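Local coordinates for 6-phospho-alpha-glucosidase (Merdibacter massiliensis, PDB 6VC6), which probably hydrolyses 6-phospho-alpha-glucosides, as a family 4 glycoside hydrolase that holds NAD and a manganese ion beside the phosphorylated sugar, at residues M32-L37 with E62-Y67; G49-I54 with R300-R305. All coordinates share one frame; numbering follows the deposited sequence.

Contact 1: M32-L37 with E62-Y67; sequences MEKLVL and ELDFSY
L35 and F65 run alongside each other on neighbouring parallel strands, with CD2 of L35 3.6 Å from CD2 of F65, at the edge of the ring and near its plane. The F65 side chain leaves with CG anti to the backbone N (chi1 169°), which sends the ring forward along its own strand and toward L37 on the neighbouring one. There CD1 of L37 meets CZ of F65 at 3.7 Å in the plane of the ring. F56 of helix 42-59 packs edge-to-face with the same ring. Replacing F65 by an alanine would probably open a gap beside L35 and L37 and deprive F56 of this edge-to-face partner. These strands belong to a beta-alpha-beta crossover: strand 32-38, helix 42-59 and strand 64-68, the last bordering the parallel part of the Rossmann-like sheet. Large apolar residues suit the face turned to helices 16-25 and 42-59, where L35 also reaches L20 and F23. Buried L63 fills in before the strand, its CD2 3.5 Å from O of E33 and its CD1 4.0 Å from CB of L35. On the other face, the extended K34 chain runs beside D64, CG of K34 lying 3.5 Å from OD2 of D64; its NZ stays 5.2 Å from OD2, too far for a salt bridge, though the opposite charges may still attract. S66 turns OG toward CG2 of V36, 3.6 Å away. Backbone bonds run from D64 N to E33 O, L35 N to D64 O, S66 N to L35 O, and L37 N to S66 O; the last spans 2.8 Å.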
loop_
_atom_site.group_PDB
_atom_site.type_symbol
_atom_site.label_atom_id
_atom_site.label_comp_id
_atom_site.label_asym_id
_atom_site.label_seq_id
_atom_site.Cartn_x
_atom_site.Cartn_y
_atom_site.Cartn_z
HETATM N N MSE A 32 -24.075 -0.668 -4.927
HETATM C CA MSE A 32 -23.967 0.477 -4.034
HETATM C C MSE A 32 -25.184 1.384 -4.136
HETATM O O MSE A 32 -25.788 1.518 -5.200
HETATM C CB MSE A 32 -22.704 1.283 -4.339
HETATM C CG MSE A 32 -21.416 0.500 -4.212
HETATM SE SE MSE A 32 -20.005 1.306 -5.279
HETATM C CE MSE A 32 -19.752 2.939 -4.250
ATOM N N GLU A 33 -25.535 2.011 -3.015
ATOM C CA GLU A 33 -26.613 2.988 -3.000
ATOM C C GLU A 33 -26.113 4.419 -2.881
ATOM O O GLU A 33 -26.731 5.329 -3.442
ATOM C CB GLU A 33 -27.579 2.692 -1.847
ATOM C CG GLU A 33 -28.764 3.639 -1.758
ATOM C CD GLU A 33 -30.088 2.940 -1.994
ATOM O OE1 GLU A 33 -30.081 1.715 -2.233
ATOM O OE2 GLU A 33 -31.135 3.618 -1.940
ATOM N N LYS A 34 -24.978 4.642 -2.222
ATOM C CA LYS A 34 -24.464 5.985 -1.998
ATOM C C LYS A 34 -22.943 5.942 -1.966
ATOM O O LYS A 34 -22.354 5.026 -1.388
ATOM C CB LYS A 34 -25.011 6.567 -0.690
ATOM C CG LYS A 34 -24.583 7.994 -0.398
ATOM C CD LYS A 34 -24.984 8.394 1.012
ATOM C CE LYS A 34 -24.566 9.820 1.328
ATOM N NZ LYS A 34 -24.763 10.147 2.767
ATOM N N LEU A 35 -22.317 6.937 -2.592
ATOM C CA LEU A 35 -20.866 7.080 -2.594
ATOM C C LEU A 35 -20.509 8.522 -2.270
ATOM O O LEU A 35 -21.104 9.451 -2.825
ATOM C CB LEU A 35 -20.262 6.677 -3.943
ATOM C CG LEU A 35 -18.773 6.992 -4.114
ATOM C CD1 LEU A 35 -17.917 6.004 -3.334
ATOM C CD2 LEU A 35 -18.384 7.003 -5.583
ATOM N N VAL A 36 -19.544 8.706 -1.371
ATOM C CA VAL A 36 -19.097 10.028 -0.949
ATOM C C VAL A 36 -17.580 10.088 -1.059
ATOM O O VAL A 36 -16.879 9.237 -0.503
ATOM C CB VAL A 36 -19.540 10.356 0.490
ATOM C CG1 VAL A 36 -19.071 11.749 0.880
ATOM C CG2 VAL A 36 -21.047 10.242 0.626
ATOM N N LEU A 37 -17.077 11.091 -1.772
ATOM C CA LEU A 37 -15.646 11.358 -1.831
ATOM C C LEU A 37 -15.299 12.401 -0.775
ATOM O O LEU A 37 -15.850 13.506 -0.783
ATOM C CB LEU A 37 -15.234 11.850 -3.218
ATOM C CG LEU A 37 -15.528 10.960 -4.427
ATOM C CD1 LEU A 37 -14.951 11.585 -5.689
ATOM C CD2 LEU A 37 -14.974 9.561 -4.219
ATOM N N GLU A 62 -28.880 5.806 -10.863
ATOM C CA GLU A 62 -29.483 5.564 -9.557
ATOM C C GLU A 62 -28.551 5.887 -8.385
ATOM O O GLU A 62 -29.008 6.267 -7.317
ATOM C CB GLU A 62 -30.043 4.141 -9.457
ATOM C CG GLU A 62 -31.402 3.994 -8.762
ATOM C CD GLU A 62 -32.373 5.141 -9.010
ATOM O OE1 GLU A 62 -32.716 5.389 -10.183
ATOM O OE2 GLU A 62 -32.805 5.790 -8.034
ATOM N N LEU A 63 -27.254 5.702 -8.579
ATOM C CA LEU A 63 -26.282 5.924 -7.515
ATOM C C LEU A 63 -26.310 7.362 -7.028
ATOM O O LEU A 63 -26.398 8.290 -7.814
ATOM C CB LEU A 63 -24.881 5.584 -8.017
ATOM C CG LEU A 63 -23.709 5.478 -7.040
ATOM C CD1 LEU A 63 -22.999 6.808 -6.907
ATOM C CD2 LEU A 63 -24.129 4.947 -5.681
ATOM N N ASP A 64 -26.233 7.538 -5.718
ATOM C CA ASP A 64 -26.228 8.898 -5.213
ATOM C C ASP A 64 -24.791 9.235 -4.851
ATOM O O ASP A 64 -24.246 8.716 -3.884
ATOM C CB ASP A 64 -27.163 8.989 -4.002
ATOM C CG ASP A 64 -26.780 10.081 -3.033
ATOM O OD1 ASP A 64 -26.182 11.083 -3.441
ATOM O OD2 ASP A 64 -27.090 9.943 -1.840
ATOM N N PHE A 65 -24.283 10.197 -5.609
ATOM C CA PHE A 65 -22.862 10.509 -5.571
ATOM C C PHE A 65 -22.654 11.933 -5.072
ATOM O O PHE A 65 -23.423 12.839 -5.409
ATOM C CB PHE A 65 -22.238 10.337 -6.961
ATOM C CG PHE A 65 -20.845 10.878 -7.078
ATOM C CD1 PHE A 65 -20.597 12.013 -7.828
ATOM C CD2 PHE A 65 -19.784 10.247 -6.452
ATOM C CE1 PHE A 65 -19.318 12.515 -7.948
ATOM C CE2 PHE A 65 -18.500 10.743 -6.569
ATOM C CZ PHE A 65 -18.267 11.879 -7.318
ATOM N N SER A 66 -21.609 12.124 -4.271
ATOM C CA SER A 66 -21.274 13.445 -3.758
ATOM C C SER A 66 -19.806 13.460 -3.361
ATOM O O SER A 66 -19.202 12.416 -3.101
ATOM C CB SER A 66 -22.157 13.830 -2.564
ATOM O OG SER A 66 -22.135 12.824 -1.566
ATOM N N TYR A 67 -19.236 14.662 -3.330
ATOM C CA TYR A 67 -17.890 14.878 -2.826
ATOM C C TYR A 67 -17.913 16.054 -1.861
ATOM O O TYR A 67 -18.624 17.037 -2.086
ATOM C CB TYR A 67 -16.883 15.124 -3.963
ATOM C CG TYR A 67 -17.117 16.377 -4.780
ATOM C CD1 TYR A 67 -17.927 16.353 -5.908
ATOM C CD2 TYR A 67 -16.505 17.578 -4.440
ATOM C CE1 TYR A 67 -18.135 17.492 -6.665
ATOM C CE2 TYR A 67 -16.708 18.722 -5.189
ATOM C CZ TYR A 67 -17.523 18.673 -6.300
ATOM O OH TYR A 67 -17.726 19.810 -7.049
#

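Contact 2: G49-I54 with R300-R305; sequences GEFGKI and REVIAR
V302, with the largest covered surface of the contact, meets both F51 and I54 through apolar contacts. CB of V302 lies 3.8 Å from CD2 of F51, at the edge of the phenyl ring and in its plane, while CG2 keeps to the ring, reaching the neighbouring carbon CE2 at 4.0 Å. The other branch, CG1, sits between ring and isoleucine: it stands 3.6 Å from CD1 of I54, and the two side chains pass each other pointing opposite ways. With CG1 of I54 anti to the carbonyl carbon (chi1 -63°) and the chain extended beyond it, CD1 is carried over to the facing helix. A branched valine suits this place because its branching lets one residue touch two neighbours about one helical turn apart.

The helices cross at 58°, their axes 8.9 Å apart at the closest approach. This is a helix-on-helix packing that joins the crossover helix of the Rossmann-like unit, 42-59, to the last turns of helix 291-305, from the C-terminal family region. L308, just beyond that helix, also touches both F51 and V302.

A second kind of contact sets aliphatic carbon against the backbone or the stem of a polar residue. CD1 of I54 comes within 3.5 Å of the carbonyl O of V302, a van der Waals touch. CD1 of I303 rests 3.7 Å from CB of E50 and 4.1 Å from the backbone N of F51. No hydrogen bond spans the two segments. E50 suits its partly exposed place by offering its stem to I303 while the chain bends at chi2 (-62°), taking the carboxylate off to Y67 OH.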
loop_
_atom_site.group_PDB
_atom_site.type_symbol
_atom_site.label_atom_id
_atom_site.label_comp_id
_atom_site.label_asym_id
_atom_site.label_seq_id
_atom_site.Cartn_x
_atom_site.Cartn_y
_atom_site.Cartn_z
ATOM N N GLY A 49 -14.451 15.065 -8.681
ATOM C CA GLY A 49 -15.859 14.905 -8.355
ATOM C C GLY A 49 -16.777 15.308 -9.493
ATOM O O GLY A 49 -17.807 14.669 -9.725
ATOM N N GLU A 50 -16.424 16.374 -10.214
ATOM C CA GLU A 50 -17.224 16.777 -11.366
ATOM C C GLU A 50 -17.132 15.757 -12.493
ATOM O O GLU A 50 -18.105 15.557 -13.228
ATOM C CB GLU A 50 -16.790 18.157 -11.855
ATOM C CG GLU A 50 -17.050 19.274 -10.857
ATOM C CD GLU A 50 -18.524 19.450 -10.546
ATOM O OE1 GLU A 50 -19.354 19.275 -11.463
ATOM O OE2 GLU A 50 -18.854 19.762 -9.382
ATOM N N PHE A 51 -15.976 15.106 -12.645
ATOM C CA PHE A 51 -15.868 14.012 -13.603
ATOM C C PHE A 51 -16.762 12.847 -13.201
ATOM O O PHE A 51 -17.381 12.204 -14.056
ATOM C CB PHE A 51 -14.411 13.558 -13.721
ATOM C CG PHE A 51 -14.248 12.182 -14.306
ATOM C CD1 PHE A 51 -14.020 11.087 -13.487
ATOM C CD2 PHE A 51 -14.320 11.985 -15.675
ATOM C CE1 PHE A 51 -13.871 9.821 -14.023
ATOM C CE2 PHE A 51 -14.169 10.721 -16.217
ATOM C CZ PHE A 51 -13.946 9.638 -15.389
ATOM N N GLY A 52 -16.841 12.562 -11.899
ATOM C CA GLY A 52 -17.681 11.468 -11.442
ATOM C C GLY A 52 -19.156 11.723 -11.680
ATOM O O GLY A 52 -19.905 10.804 -12.023
ATOM N N LYS A 53 -19.594 12.973 -11.508
ATOM C CA LYS A 53 -20.999 13.299 -11.737
ATOM C C LYS A 53 -21.384 13.077 -13.193
ATOM O O LYS A 53 -22.498 12.628 -13.486
ATOM C CB LYS A 53 -21.279 14.741 -11.317
ATOM C CG LYS A 53 -21.216 14.965 -9.814
ATOM C CD LYS A 53 -22.187 16.046 -9.369
ATOM C CE LYS A 53 -21.686 17.430 -9.745
ATOM N NZ LYS A 53 -22.725 18.473 -9.522
ATOM N N ILE A 54 -20.488 13.427 -14.105
ATOM C CA ILE A 54 -20.727 13.144 -15.506
ATOM C C ILE A 54 -20.744 11.650 -15.771
ATOM O O ILE A 54 -21.614 11.146 -16.465
ATOM C CB ILE A 54 -19.666 13.792 -16.406
ATOM C CG1 ILE A 54 -19.725 15.303 -16.294
ATOM C CG2 ILE A 54 -19.883 13.404 -17.853
ATOM C CD1 ILE A 54 -18.590 15.988 -17.007
ATOM N N ARG A 300 -10.345 16.889 -16.749
ATOM C CA ARG A 300 -10.635 18.231 -17.242
ATOM C C ARG A 300 -11.074 18.210 -18.701
ATOM O O ARG A 300 -11.784 19.119 -19.145
ATOM C CB ARG A 300 -9.416 19.132 -17.050
ATOM C CG ARG A 300 -9.441 19.909 -15.743
ATOM C CD ARG A 300 -8.043 20.175 -15.214
ATOM N NE ARG A 300 -8.070 20.664 -13.838
ATOM C CZ ARG A 300 -7.029 20.635 -13.012
ATOM N NH1 ARG A 300 -7.149 21.101 -11.776
ATOM N NH2 ARG A 300 -5.868 20.141 -13.420
ATOM N N GLU A 301 -10.663 17.190 -19.459
ATOM C CA GLU A 301 -11.204 17.012 -20.803
ATOM C C GLU A 301 -12.692 16.691 -20.750
ATOM O O GLU A 301 -13.477 17.209 -21.552
ATOM C CB GLU A 301 -10.451 15.900 -21.534
ATOM C CG GLU A 301 -9.215 16.353 -22.292
ATOM C CD GLU A 301 -8.532 15.209 -23.019
ATOM O OE1 GLU A 301 -9.046 14.072 -22.955
ATOM O OE2 GLU A 301 -7.484 15.445 -23.654
ATOM N N VAL A 302 -13.094 15.838 -19.805
ATOM C CA VAL A 302 -14.494 15.443 -19.695
ATOM C C VAL A 302 -15.341 16.602 -19.186
ATOM O O VAL A 302 -16.464 16.822 -19.657
ATOM C CB VAL A 302 -14.619 14.202 -18.791
ATOM C CG1 VAL A 302 -16.079 13.878 -18.519
ATOM C CG2 VAL A 302 -13.912 13.013 -19.424
ATOM N N ILE A 303 -14.820 17.365 -18.222
ATOM C CA ILE A 303 -15.564 18.505 -17.692
ATOM C C ILE A 303 -15.752 19.565 -18.770
ATOM O O ILE A 303 -16.813 20.196 -18.866
ATOM C CB ILE A 303 -14.852 19.074 -16.449
ATOM C CG1 ILE A 303 -14.985 18.107 -15.271
ATOM C CG2 ILE A 303 -15.410 20.440 -16.078
ATOM C CD1 ILE A 303 -13.904 18.269 -14.232
ATOM N N ALA A 304 -14.733 19.767 -19.609
ATOM C CA ALA A 304 -14.836 20.761 -20.670
ATOM C C ALA A 304 -15.820 20.336 -21.753
ATOM O O ALA A 304 -16.489 21.187 -22.349
ATOM C CB ALA A 304 -13.459 21.024 -21.279
ATOM N N ARG A 305 -15.926 19.031 -22.018
ATOM C CA ARG A 305 -16.827 18.556 -23.062
ATOM C C ARG A 305 -18.252 18.372 -22.555
ATOM O O ARG A 305 -19.202 18.483 -23.338
ATOM C CB ARG A 305 -16.307 17.242 -23.645
ATOM C CG ARG A 305 -16.919 16.863 -24.986
ATOM C CD ARG A 305 -16.551 15.442 -25.393
ATOM N NE ARG A 305 -15.106 15.233 -25.438
ATOM C CZ ARG A 305 -14.413 14.579 -24.510
ATOM N NH1 ARG A 305 -15.033 14.069 -23.453
ATOM N NH2 ARG A 305 -13.102 14.438 -24.635
#

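Overall arrangement
Helix 42-59 ties the two contacts together: it connects the strands of contact 1 along the chain and forms one partner of contact 2. Across them, Y67 OH probably hydrogen-bonds E50 OE2 at 2.6 Å, F65 meets the carbonyl O of G49, and the Y67 ring packs on CA of G49, where the lack of a side chain suits the close approach. Both contacts are partly buried and lie toward the outside of the molecule, their centres 16 Å apart. Contact 1 covers about twice the area and relies on a backbone ladder with different chemistry on its two faces, whereas contact 2 is side-chain packing between family regions distant in sequence, without a hydrogen bond.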